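Local coordinates for protein beta-N-acetylhexosaminidase (PDB 5BU9) that probably hydrolyses terminal non-reducing N-acetyl-D-hexosamine residues in N-acetyl-beta-D-hexosaminides, as a glycoside hydrolase of family 3, at residues A[296-301]-A[306-311]; A[5-10]-A[311-316]; A[135-140]-A[144-149]; A[86-91]-A[122-127]. All blocks are in the same frame, centred on the assembly; numbering follows the deposited sequence.

Contact 1 of 4, residues A[296-301]-A[306-311]; sequences VLVSAD and AEMVAA
Val296 and Val298, which meet Met308 across this contact, belong to a strand that runs into a loop gripped through one carboxylate oxygen: Asp269 OD1 accepts from Ser299 N and, weakly, from Ala300 N. Backbone bonds to Met16 and Gly18 of the parallel strand 15-20, and to Leu14 just before it, hold the two valines. The pairing is one beta-alpha step of a TIM barrel, in which strand 296-298 is followed by helix 305-318 packed on its outer side. Alternation along the strand sends the valine side chains toward the helix, while Leu297 between them points away from it. Beta-branched residues suit the strand, since each offers the helix a short, broad apolar surface. Met308, a selenomethionine here, suits the helix because a long unbranched chain can span the gap between layers whose nearest CA atoms, those of Val298 and Met308, are 9.3 Å apart. The chain then bends at its last torsion (chi3 68°), which turns the terminal methyl toward Val296 and leaves the selenium beside Val298. Phe15 of strand 15-20 and Pro281 and Ala285 of helix 281-291 also touch Met308, so the chain has further apolar neighbours. Nothing polar passes directly between the segments. Met308 CE rests 3.7 Å from Val296 CG1 and 3.8 Å from Val298 CG2, and Met308 SE is likewise 3.8 Å from Val298 CG2.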
loop_
_atom_site.group_PDB
_atom_site.type_symbol
_atom_site.label_atom_id
_atom_site.label_comp_id
_atom_site.label_asym_id
_atom_site.label_seq_id
_atom_site.Cartn_x
_atom_site.Cartn_y
_atom_site.Cartn_z
ATOM N N VAL A 296 -8.080 -1.824 -2.186
ATOM C CA VAL A 296 -8.389 -0.417 -2.034
ATOM C C VAL A 296 -8.102 -0.028 -0.590
ATOM O O VAL A 296 -8.716 -0.564 0.355
ATOM C CB VAL A 296 -9.845 -0.141 -2.416
ATOM C CG1 VAL A 296 -10.182 1.348 -2.252
ATOM C CG2 VAL A 296 -10.118 -0.626 -3.869
ATOM N N LEU A 297 -7.152 0.879 -0.404
ATOM C CA LEU A 297 -6.737 1.276 0.930
ATOM C C LEU A 297 -7.688 2.354 1.454
ATOM O O LEU A 297 -7.845 3.395 0.826
ATOM C CB LEU A 297 -5.294 1.769 0.905
ATOM C CG LEU A 297 -4.719 2.232 2.250
ATOM C CD1 LEU A 297 -4.731 1.103 3.253
ATOM C CD2 LEU A 297 -3.319 2.810 2.071
ATOM N N VAL A 298 -8.356 2.090 2.575
ATOM C CA VAL A 298 -9.273 3.068 3.201
ATOM C C VAL A 298 -8.794 3.306 4.642
ATOM O O VAL A 298 -9.368 2.787 5.583
ATOM C CB VAL A 298 -10.736 2.566 3.145
ATOM C CG1 VAL A 298 -11.707 3.651 3.540
ATOM C CG2 VAL A 298 -11.067 2.077 1.737
ATOM N N SER A 299 -7.716 4.077 4.804
ATOM C CA SER A 299 -6.998 4.161 6.079
ATOM C C SER A 299 -7.363 5.386 6.914
ATOM O O SER A 299 -7.851 5.247 8.035
ATOM C CB SER A 299 -5.491 4.154 5.824
ATOM O OG SER A 299 -5.142 5.078 4.787
ATOM N N ALA A 300 -7.131 6.580 6.364
ATOM C CA ALA A 300 -7.295 7.823 7.119
ATOM C C ALA A 300 -8.721 7.922 7.655
ATOM O O ALA A 300 -8.931 8.238 8.815
ATOM C CB ALA A 300 -6.941 9.082 6.230
ATOM N N ASP A 301 -9.707 7.659 6.795
ATOM C CA ASP A 301 -11.098 7.791 7.203
ATOM C C ASP A 301 -11.829 6.482 6.984
ATOM O O ASP A 301 -12.464 6.302 5.950
ATOM C CB ASP A 301 -11.776 8.919 6.423
ATOM C CG ASP A 301 -13.263 9.083 6.765
ATOM O OD1 ASP A 301 -13.735 8.455 7.741
ATOM O OD2 ASP A 301 -13.951 9.871 6.050
ATOM N N ALA A 306 -17.589 1.009 4.670
ATOM C CA ALA A 306 -18.827 0.232 4.550
ATOM C C ALA A 306 -19.555 0.533 3.254
ATOM O O ALA A 306 -19.932 -0.389 2.525
ATOM C CB ALA A 306 -19.778 0.501 5.768
ATOM N N GLU A 307 -19.772 1.817 2.964
ATOM C CA GLU A 307 -20.525 2.161 1.754
ATOM C C GLU A 307 -19.734 1.851 0.457
ATOM O O GLU A 307 -20.343 1.603 -0.585
ATOM C CB GLU A 307 -20.936 3.621 1.785
ATOM C CG GLU A 307 -19.842 4.567 1.299
ATOM C CD GLU A 307 -20.056 5.980 1.801
ATOM O OE1 GLU A 307 -20.153 6.921 0.971
ATOM O OE2 GLU A 307 -20.149 6.125 3.040
HETATM N N MSE A 308 -18.395 1.847 0.522
HETATM C CA MSE A 308 -17.598 1.506 -0.653
HETATM C C MSE A 308 -17.722 0.033 -0.943
HETATM O O MSE A 308 -17.880 -0.390 -2.089
HETATM C CB MSE A 308 -16.129 1.867 -0.451
HETATM C CG MSE A 308 -15.919 3.351 -0.335
HETATM SE SE MSE A 308 -14.117 3.829 0.288
HETATM C CE MSE A 308 -13.114 3.267 -1.207
ATOM N N VAL A 309 -17.626 -0.761 0.111
ATOM C CA VAL A 309 -17.791 -2.208 -0.026
ATOM C C VAL A 309 -19.156 -2.488 -0.631
ATOM O O VAL A 309 -19.266 -3.291 -1.560
ATOM C CB VAL A 309 -17.614 -2.935 1.325
ATOM C CG1 VAL A 309 -18.082 -4.382 1.222
ATOM C CG2 VAL A 309 -16.141 -2.883 1.747
ATOM N N ALA A 310 -20.196 -1.816 -0.127
ATOM C CA ALA A 310 -21.562 -2.121 -0.580
ATOM C C ALA A 310 -21.715 -1.774 -2.048
ATOM O O ALA A 310 -22.377 -2.486 -2.797
ATOM C CB ALA A 310 -22.593 -1.372 0.238
ATOM N N ALA A 311 -21.100 -0.668 -2.448
ATOM C CA ALA A 311 -21.169 -0.250 -3.830
ATOM C C ALA A 311 -20.462 -1.263 -4.737
ATOM O O ALA A 311 -20.940 -1.527 -5.837
ATOM C CB ALA A 311 -20.566 1.111 -3.995
#

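Contact 2 of 4, residues A[5-10]-A[311-316]; sequences LSLEQR and AVVAKA
Leu7, whose methyls touch Ala316, lays its own CA against one face of the Arg10 guanidinium, 3.7 Å above the plane and offset toward the rim; at the edge of that group, in its plane, lies Leu5 O, which takes a weak bond from Arg10 NH1. The contact is helix-on-helix packing on the outside of the TIM barrel, joining the start of helix 7-12 to helix 305-318. A capping box starts the first helix: Gln9 N donates to Ser6 OG (3.2 Å), and Ser6 N donates to Gln9 OE1 (2.9 Å). Serine suits the N-cap because its short hydroxyl can accept from a backbone N-H of the first turn. Arg10 NE also forms a salt bridge to Asp327 of helix 320-336. Leu7 has CG anti to its N (chi1 178°), carrying the fork of the side chain out to helix 305-318. Alanine suits position 316, where its methyl sits beside both branches of that fork. On the more open flank, Glu8 crosses Val313 at about a right angle, with Glu8 OE1 4.1 Å from Val313 CG1. Branched Val313 faces both residues, its CG1 also lying 4.4 Å from Leu7 CD2. The closest approach is Leu7 CD1 to Ala316 CB, 4.0 Å.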
loop_
_atom_site.group_PDB
_atom_site.type_symbol
_atom_site.label_atom_id
_atom_site.label_comp_id
_atom_site.label_asym_id
_atom_site.label_seq_id
_atom_site.Cartn_x
_atom_site.Cartn_y
_atom_site.Cartn_z
ATOM N N LEU A 5 -15.336 -18.386 -0.981
ATOM C CA LEU A 5 -15.950 -17.238 -0.364
ATOM C C LEU A 5 -17.219 -16.859 -1.125
ATOM O O LEU A 5 -17.321 -17.114 -2.320
ATOM C CB LEU A 5 -14.952 -16.084 -0.341
ATOM C CG LEU A 5 -13.972 -16.093 0.824
ATOM C CD1 LEU A 5 -13.332 -17.441 1.030
ATOM C CD2 LEU A 5 -12.910 -15.024 0.579
ATOM N N SER A 6 -18.197 -16.283 -0.429
ATOM C CA SER A 6 -19.363 -15.692 -1.082
ATOM C C SER A 6 -18.912 -14.457 -1.864
ATOM O O SER A 6 -17.817 -13.944 -1.630
ATOM C CB SER A 6 -20.390 -15.281 -0.048
ATOM O OG SER A 6 -19.794 -14.290 0.797
ATOM N N LEU A 7 -19.755 -13.964 -2.769
ATOM C CA LEU A 7 -19.477 -12.686 -3.436
ATOM C C LEU A 7 -19.064 -11.599 -2.442
ATOM O O LEU A 7 -18.055 -10.944 -2.653
ATOM C CB LEU A 7 -20.689 -12.198 -4.225
ATOM C CG LEU A 7 -20.419 -10.845 -4.871
ATOM C CD1 LEU A 7 -19.219 -10.927 -5.810
ATOM C CD2 LEU A 7 -21.650 -10.431 -5.630
ATOM N N GLU A 8 -19.841 -11.442 -1.360
ATOM C CA GLU A 8 -19.613 -10.390 -0.362
ATOM C C GLU A 8 -18.220 -10.538 0.247
ATOM O O GLU A 8 -17.478 -9.570 0.385
ATOM C CB GLU A 8 -20.679 -10.434 0.752
ATOM C CG GLU A 8 -22.058 -9.901 0.361
ATOM C CD GLU A 8 -22.859 -10.872 -0.510
ATOM O OE1 GLU A 8 -23.906 -10.432 -1.036
ATOM O OE2 GLU A 8 -22.459 -12.059 -0.678
ATOM N N GLN A 9 -17.864 -11.773 0.589
ATOM C CA GLN A 9 -16.580 -12.047 1.194
ATOM C C GLN A 9 -15.427 -11.817 0.207
ATOM O O GLN A 9 -14.365 -11.353 0.619
ATOM C CB GLN A 9 -16.558 -13.468 1.740
ATOM C CG GLN A 9 -17.428 -13.645 2.980
ATOM C CD GLN A 9 -17.648 -15.099 3.286
ATOM O OE1 GLN A 9 -17.532 -15.929 2.399
ATOM N NE2 GLN A 9 -17.955 -15.422 4.540
ATOM N N ARG A 10 -15.624 -12.107 -1.081
ATOM C CA ARG A 10 -14.557 -11.867 -2.061
ATOM C C ARG A 10 -14.313 -10.369 -2.240
ATOM O O ARG A 10 -13.168 -9.910 -2.200
ATOM C CB ARG A 10 -14.878 -12.530 -3.408
ATOM C CG ARG A 10 -14.934 -14.049 -3.334
ATOM C CD ARG A 10 -14.868 -14.734 -4.706
ATOM N NE ARG A 10 -15.927 -14.330 -5.637
ATOM C CZ ARG A 10 -17.159 -14.853 -5.694
ATOM N NH1 ARG A 10 -17.542 -15.804 -4.864
ATOM N NH2 ARG A 10 -18.031 -14.421 -6.598
ATOM N N ALA A 311 -21.100 -0.668 -2.448
ATOM C CA ALA A 311 -21.169 -0.250 -3.830
ATOM C C ALA A 311 -20.462 -1.263 -4.737
ATOM O O ALA A 311 -20.940 -1.527 -5.837
ATOM C CB ALA A 311 -20.566 1.111 -3.995
ATOM N N VAL A 312 -19.327 -1.811 -4.284
ATOM C CA VAL A 312 -18.566 -2.743 -5.113
ATOM C C VAL A 312 -19.346 -4.053 -5.217
ATOM O O VAL A 312 -19.430 -4.620 -6.302
ATOM C CB VAL A 312 -17.135 -2.971 -4.596
ATOM C CG1 VAL A 312 -16.445 -4.055 -5.425
ATOM C CG2 VAL A 312 -16.324 -1.668 -4.712
ATOM N N VAL A 313 -19.965 -4.494 -4.119
ATOM C CA VAL A 313 -20.834 -5.670 -4.157
ATOM C C VAL A 313 -21.978 -5.450 -5.129
ATOM O O VAL A 313 -22.243 -6.293 -5.981
ATOM C CB VAL A 313 -21.410 -6.029 -2.763
ATOM C CG1 VAL A 313 -22.541 -7.078 -2.914
ATOM C CG2 VAL A 313 -20.348 -6.564 -1.878
ATOM N N ALA A 314 -22.665 -4.314 -5.011
ATOM C CA ALA A 314 -23.850 -4.093 -5.837
ATOM C C ALA A 314 -23.483 -4.049 -7.320
ATOM O O ALA A 314 -24.226 -4.564 -8.160
ATOM C CB ALA A 314 -24.568 -2.821 -5.426
ATOM N N LYS A 315 -22.327 -3.477 -7.660
ATOM C CA LYS A 315 -21.983 -3.411 -9.086
ATOM C C LYS A 315 -21.589 -4.799 -9.646
ATOM O O LYS A 315 -21.873 -5.090 -10.788
ATOM C CB LYS A 315 -20.875 -2.398 -9.329
ATOM C CG LYS A 315 -20.489 -2.214 -10.846
ATOM C CD LYS A 315 -19.377 -1.216 -11.002
ATOM C CE LYS A 315 -18.875 -1.111 -12.431
ATOM N NZ LYS A 315 -19.818 -0.425 -13.317
ATOM N N ALA A 316 -20.965 -5.635 -8.820
ATOM C CA ALA A 316 -20.641 -7.003 -9.193
ATOM C C ALA A 316 -21.929 -7.752 -9.467
ATOM O O ALA A 316 -21.977 -8.548 -10.376
ATOM C CB ALA A 316 -19.838 -7.710 -8.097
#

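Contact 3 of 4, residues A[135-140]-A[144-149]; sequences DVVASP and AANPPI
Asp135 and Ile149 form the tight end of this contact, between two legs of the long loop that joins strand 128-129 to helix 160-176 of the TIM barrel. The two side chains cross at about a right angle, and Asp135 OD2 lies 3.4 Å from both CG1 and CD1 of Ile149. With Ile149 CG1 beside the backbone N (chi1 -54°), that branch meets the carboxylate and leaves CG2 for Val137, whose CG2 is 4.0 Å away. Beta-branching thus lets one residue serve two neighbours. Replacing Ile149 by an alanine would remove both branches, and a gap would probably open between the legs, with Asp135 and Val137 losing their apolar partner. Asn146 suits this irregular loop because its amide works at both ends: OD1 accepts from Gly150 N and weakly from Ile149 N (3.1 Å), while ND2 donates to the carbonyls of Leu189 and Val192. The same oxygen grazes Val137 CG2 at 4.1 Å. At the exposed end no side chains meet; Pro140 and Ala144 are joined instead by a water, which accepts from Ala144 N (3.0 Å) and donates to Pro140 O at a doubtfully short distance. At the buried end the carboxylate is engaged on both oxygens, OD1 by Leu189 N and OD2 by His185 ND1. His185 lies in a KHFPG sequence, as in many relatives of family 3. Ile149 thus probably shields OD2 in part, and the bonds of the carboxylate are likely to help hold the segment of His185 and Leu189 beside the loop.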
loop_
_atom_site.group_PDB
_atom_site.type_symbol
_atom_site.label_atom_id
_atom_site.label_comp_id
_atom_site.label_asym_id
_atom_site.label_seq_id
_atom_site.Cartn_x
_atom_site.Cartn_y
_atom_site.Cartn_z
ATOM N N ASP A 135 10.258 5.395 -5.086
ATOM C CA ASP A 135 10.157 6.627 -5.826
ATOM C C ASP A 135 11.571 7.134 -6.012
ATOM O O ASP A 135 12.392 6.966 -5.125
ATOM C CB ASP A 135 9.321 7.679 -5.072
ATOM C CG ASP A 135 7.866 7.289 -4.924
ATOM O OD1 ASP A 135 7.234 6.862 -5.929
ATOM O OD2 ASP A 135 7.360 7.429 -3.787
ATOM N N VAL A 136 11.864 7.756 -7.144
ATOM C CA VAL A 136 13.179 8.348 -7.338
ATOM C C VAL A 136 13.056 9.859 -7.387
ATOM O O VAL A 136 12.288 10.377 -8.181
ATOM C CB VAL A 136 13.845 7.805 -8.611
ATOM C CG1 VAL A 136 15.153 8.476 -8.821
ATOM C CG2 VAL A 136 14.069 6.321 -8.483
ATOM N N VAL A 137 13.809 10.563 -6.544
ATOM C CA VAL A 137 13.814 12.020 -6.544
ATOM C C VAL A 137 14.929 12.430 -7.523
ATOM O O VAL A 137 15.911 11.721 -7.659
ATOM C CB VAL A 137 13.990 12.578 -5.105
ATOM C CG1 VAL A 137 14.160 14.078 -5.085
ATOM C CG2 VAL A 137 12.781 12.236 -4.270
ATOM N N ALA A 138 14.768 13.553 -8.223
ATOM C CA ALA A 138 15.652 13.878 -9.356
ATOM C C ALA A 138 17.085 14.142 -8.944
ATOM O O ALA A 138 18.008 13.755 -9.650
ATOM C CB ALA A 138 15.118 15.090 -10.117
ATOM N N SER A 139 17.241 14.828 -7.805
ATOM C CA SER A 139 18.543 15.278 -7.303
ATOM C C SER A 139 18.390 15.776 -5.865
ATOM O O SER A 139 17.289 16.144 -5.457
ATOM C CB SER A 139 19.112 16.390 -8.180
ATOM O OG SER A 139 18.385 17.599 -7.979
ATOM N N PRO A 140 19.491 15.787 -5.090
ATOM C CA PRO A 140 19.362 16.263 -3.707
ATOM C C PRO A 140 18.927 17.748 -3.609
ATOM O O PRO A 140 18.240 18.106 -2.646
ATOM C CB PRO A 140 20.776 16.034 -3.108
ATOM C CG PRO A 140 21.697 15.780 -4.303
ATOM C CD PRO A 140 20.806 15.167 -5.364
ATOM N N ALA A 144 13.776 19.104 -1.718
ATOM C CA ALA A 144 12.889 19.885 -0.849
ATOM C C ALA A 144 11.658 20.355 -1.607
ATOM O O ALA A 144 10.646 20.679 -0.997
ATOM C CB ALA A 144 13.631 21.101 -0.245
ATOM N N ALA A 145 11.750 20.385 -2.937
ATOM C CA ALA A 145 10.664 20.899 -3.755
ATOM C C ALA A 145 9.584 19.844 -4.042
ATOM O O ALA A 145 8.553 20.171 -4.623
ATOM C CB ALA A 145 11.221 21.449 -5.057
ATOM N N ASN A 146 9.843 18.597 -3.637
ATOM C CA ASN A 146 8.939 17.444 -3.808
ATOM C C ASN A 146 8.215 17.101 -2.488
ATOM O O ASN A 146 8.776 16.420 -1.608
ATOM C CB ASN A 146 9.739 16.226 -4.308
ATOM C CG ASN A 146 8.925 14.939 -4.300
ATOM O OD1 ASN A 146 9.175 14.028 -3.502
ATOM N ND2 ASN A 146 7.950 14.857 -5.191
ATOM N N PRO A 147 6.980 17.595 -2.320
ATOM C CA PRO A 147 6.336 17.533 -0.999
ATOM C C PRO A 147 6.108 16.115 -0.412
ATOM O O PRO A 147 6.340 15.951 0.783
ATOM C CB PRO A 147 4.984 18.268 -1.236
ATOM C CG PRO A 147 5.298 19.214 -2.400
ATOM C CD PRO A 147 6.168 18.344 -3.298
ATOM N N PRO A 148 5.686 15.113 -1.209
ATOM C CA PRO A 148 5.473 13.829 -0.506
ATOM C C PRO A 148 6.740 13.044 -0.134
ATOM O O PRO A 148 6.796 12.398 0.924
ATOM C CB PRO A 148 4.633 13.008 -1.507
ATOM C CG PRO A 148 4.914 13.585 -2.833
ATOM C CD PRO A 148 5.168 15.079 -2.587
ATOM N N ILE A 149 7.744 13.044 -0.990
ATOM C CA ILE A 149 8.869 12.148 -0.743
ATOM C C ILE A 149 10.104 12.954 -0.325
ATOM O O ILE A 149 10.598 12.819 0.789
ATOM C CB ILE A 149 9.179 11.275 -1.977
ATOM C CG1 ILE A 149 7.928 10.510 -2.471
ATOM C CG2 ILE A 149 10.371 10.318 -1.667
ATOM C CD1 ILE A 149 7.164 9.753 -1.358
HETATM O O HOH W 1 16.707 19.729 -1.527
#

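Contact 4 of 4, residues A[86-91]-A[122-127]; sequences QVLRGP and AASGIN
Ile126, which receives the CD1 methyl of Leu88, lies in the Schellman motif that closes helix 107-123, within the crossover from strand 75-82 to the parallel strand 128-129 of the TIM barrel. Gly125 is its C-prime residue, with Gly125 N bonded to Ala122 O (3.0 Å) and Ile126 N to Leu121 O. Glycine suits this place because phi is positive (86°) and a side chain would be jammed against the preceding carbonyl. The turn brings Ile126 round to face the loop after strand 85-86. There Leu88 and Ile126 reach toward each other tip to tip, with Leu88 CD1 3.8 Å from Ile126 CG1 and 4.2 Å from Ile126 CD1. The CG of Leu88 stands opposite its carbonyl carbon (chi1 -63°), and the extended chain beyond it carries the CD1 methyl to the helix end. Leu121, Thr53 and Phe93 also touch Leu88, so a branched apolar residue is well suited to this buried place. A further approach, of Leu88 CD1 to Ser124 OG, is doubtful, since it rests on one of two deposited conformers; in it OG bonds back to Leu121 O. Gln86 NE2 donates nearly straight to Leu88 O (3.0 Å, 162°), from a position tilted out of the carbonyl plane, and Gln80 NE2 gives the same oxygen a second bond. The Gln86 amide also bonds Ser94 O and Ile96 N, which fixes its rotation. The amides thus probably fix where Leu88 sits, while its link to the helix end is by van der Waals contact, with no hydrogen bond across.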
loop_
_atom_site.group_PDB
_atom_site.type_symbol
_atom_site.label_atom_id
_atom_site.label_comp_id
_atom_site.label_asym_id
_atom_site.label_seq_id
_atom_site.Cartn_x
_atom_site.Cartn_y
_atom_site.Cartn_z
ATOM N N GLN A 86 7.046 6.432 10.568
ATOM C CA GLN A 86 7.203 5.228 11.370
ATOM C C GLN A 86 6.008 5.181 12.308
ATOM O O GLN A 86 5.990 5.873 13.327
ATOM C CB GLN A 86 8.540 5.223 12.147
ATOM C CG GLN A 86 8.798 3.879 12.888
ATOM C CD GLN A 86 10.064 3.862 13.714
ATOM O OE1 GLN A 86 11.031 4.559 13.404
ATOM N NE2 GLN A 86 10.069 3.050 14.780
ATOM N N VAL A 87 4.980 4.418 11.947
ATOM C CA VAL A 87 3.763 4.448 12.733
ATOM C C VAL A 87 4.025 3.813 14.104
ATOM O O VAL A 87 3.501 4.264 15.112
ATOM C CB VAL A 87 2.610 3.733 12.024
ATOM C CG1 VAL A 87 1.452 3.527 13.021
ATOM C CG2 VAL A 87 2.151 4.519 10.760
ATOM N N LEU A 88 4.832 2.759 14.137
ATOM C CA LEU A 88 4.979 1.981 15.365
ATOM C C LEU A 88 6.315 2.282 16.028
ATOM O O LEU A 88 7.399 1.976 15.499
ATOM C CB LEU A 88 4.826 0.483 15.069
ATOM C CG LEU A 88 3.431 0.106 14.534
ATOM C CD1 LEU A 88 3.353 -1.373 14.167
ATOM C CD2 LEU A 88 2.319 0.487 15.529
ATOM N N ARG A 89 6.223 2.867 17.207
ATOM C CA ARG A 89 7.393 3.327 17.928
ATOM C C ARG A 89 7.246 2.935 19.384
ATOM O O ARG A 89 6.169 2.513 19.789
ATOM C CB ARG A 89 7.548 4.852 17.767
ATOM C CG ARG A 89 8.994 5.332 17.697
ATOM C CD ARG A 89 9.086 6.836 17.843
ATOM N NE ARG A 89 8.180 7.504 16.913
ATOM C CZ ARG A 89 8.454 7.714 15.626
ATOM N NH1 ARG A 89 7.567 8.345 14.837
ATOM N NH2 ARG A 89 9.623 7.297 15.134
ATOM N N GLY A 90 8.317 3.052 20.171
ATOM C CA GLY A 90 8.212 2.824 21.601
ATOM C C GLY A 90 8.879 1.537 22.053
ATOM O O GLY A 90 9.739 1.017 21.340
ATOM N N PRO A 91 8.480 1.015 23.237
ATOM C CA PRO A 91 9.114 -0.185 23.816
ATOM C C PRO A 91 9.131 -1.393 22.868
ATOM O O PRO A 91 8.082 -1.888 22.438
ATOM C CB PRO A 91 8.264 -0.459 25.060
ATOM C CG PRO A 91 7.757 0.919 25.444
ATOM C CD PRO A 91 7.449 1.582 24.131
ATOM N N ALA A 122 6.805 -8.168 13.054
ATOM C CA ALA A 122 6.190 -9.494 13.123
ATOM C C ALA A 122 5.776 -9.827 14.545
ATOM O O ALA A 122 4.739 -10.430 14.760
ATOM C CB ALA A 122 7.155 -10.567 12.610
ATOM N N ALA A 123 6.595 -9.451 15.521
ATOM C CA ALA A 123 6.248 -9.732 16.907
ATOM C C ALA A 123 5.008 -8.936 17.358
ATOM O O ALA A 123 4.303 -9.362 18.265
ATOM C CB ALA A 123 7.421 -9.437 17.817
ATOM N N SER A 124 4.743 -7.796 16.727
ATOM C CA SER A 124 3.567 -7.006 17.084
ATOM C C SER A 124 2.371 -7.388 16.209
ATOM O O SER A 124 1.356 -6.694 16.208
ATOM C CB SER A 124 3.855 -5.504 16.964
ATOM O OG SER A 124 3.923 -5.102 15.604
ATOM N N GLY A 125 2.500 -8.487 15.463
ATOM C CA GLY A 125 1.408 -8.999 14.637
ATOM C C GLY A 125 1.244 -8.419 13.233
ATOM O O GLY A 125 0.290 -8.742 12.507
ATOM N N ILE A 126 2.168 -7.553 12.842
ATOM C CA ILE A 126 2.188 -6.978 11.498
ATOM C C ILE A 126 2.743 -8.033 10.539
ATOM O O ILE A 126 3.747 -8.670 10.866
ATOM C CB ILE A 126 3.069 -5.699 11.458
ATOM C CG1 ILE A 126 2.500 -4.648 12.404
ATOM C CG2 ILE A 126 3.297 -5.204 10.004
ATOM C CD1 ILE A 126 1.145 -4.154 12.000
ATOM N N ASN A 127 2.126 -8.223 9.369
ATOM C CA ASN A 127 2.728 -9.096 8.353
ATOM C C ASN A 127 2.863 -8.405 7.005
ATOM O O ASN A 127 3.288 -9.021 6.042
ATOM C CB ASN A 127 1.935 -10.402 8.177
ATOM C CG ASN A 127 0.467 -10.167 7.861
ATOM O OD1 ASN A 127 0.086 -9.125 7.320
ATOM N ND2 ASN A 127 -0.373 -11.128 8.235
#

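Contacts 1 and 2 are neighbours on helix 305-318: they share Ala311, their centres are 13 Å apart, and the short strand-helix step of contact 1 is nested in the long span closed by contact 2. That helix thus meets the barrel strands through residues 306-311 and the N-terminal helix through 311-316. Contacts 4 and 3 follow one another around strand 128-129, with 122-127 leading into it and 135-140 leaving it; their nearest atoms are about 11 Å apart. Contact 3 lies across the chain's centre from contact 2, 39 Å between centres. Contact 3 is on a loop after a barrel strand, the side on which TIM barrels carry their active sites, and is therefore probably near it.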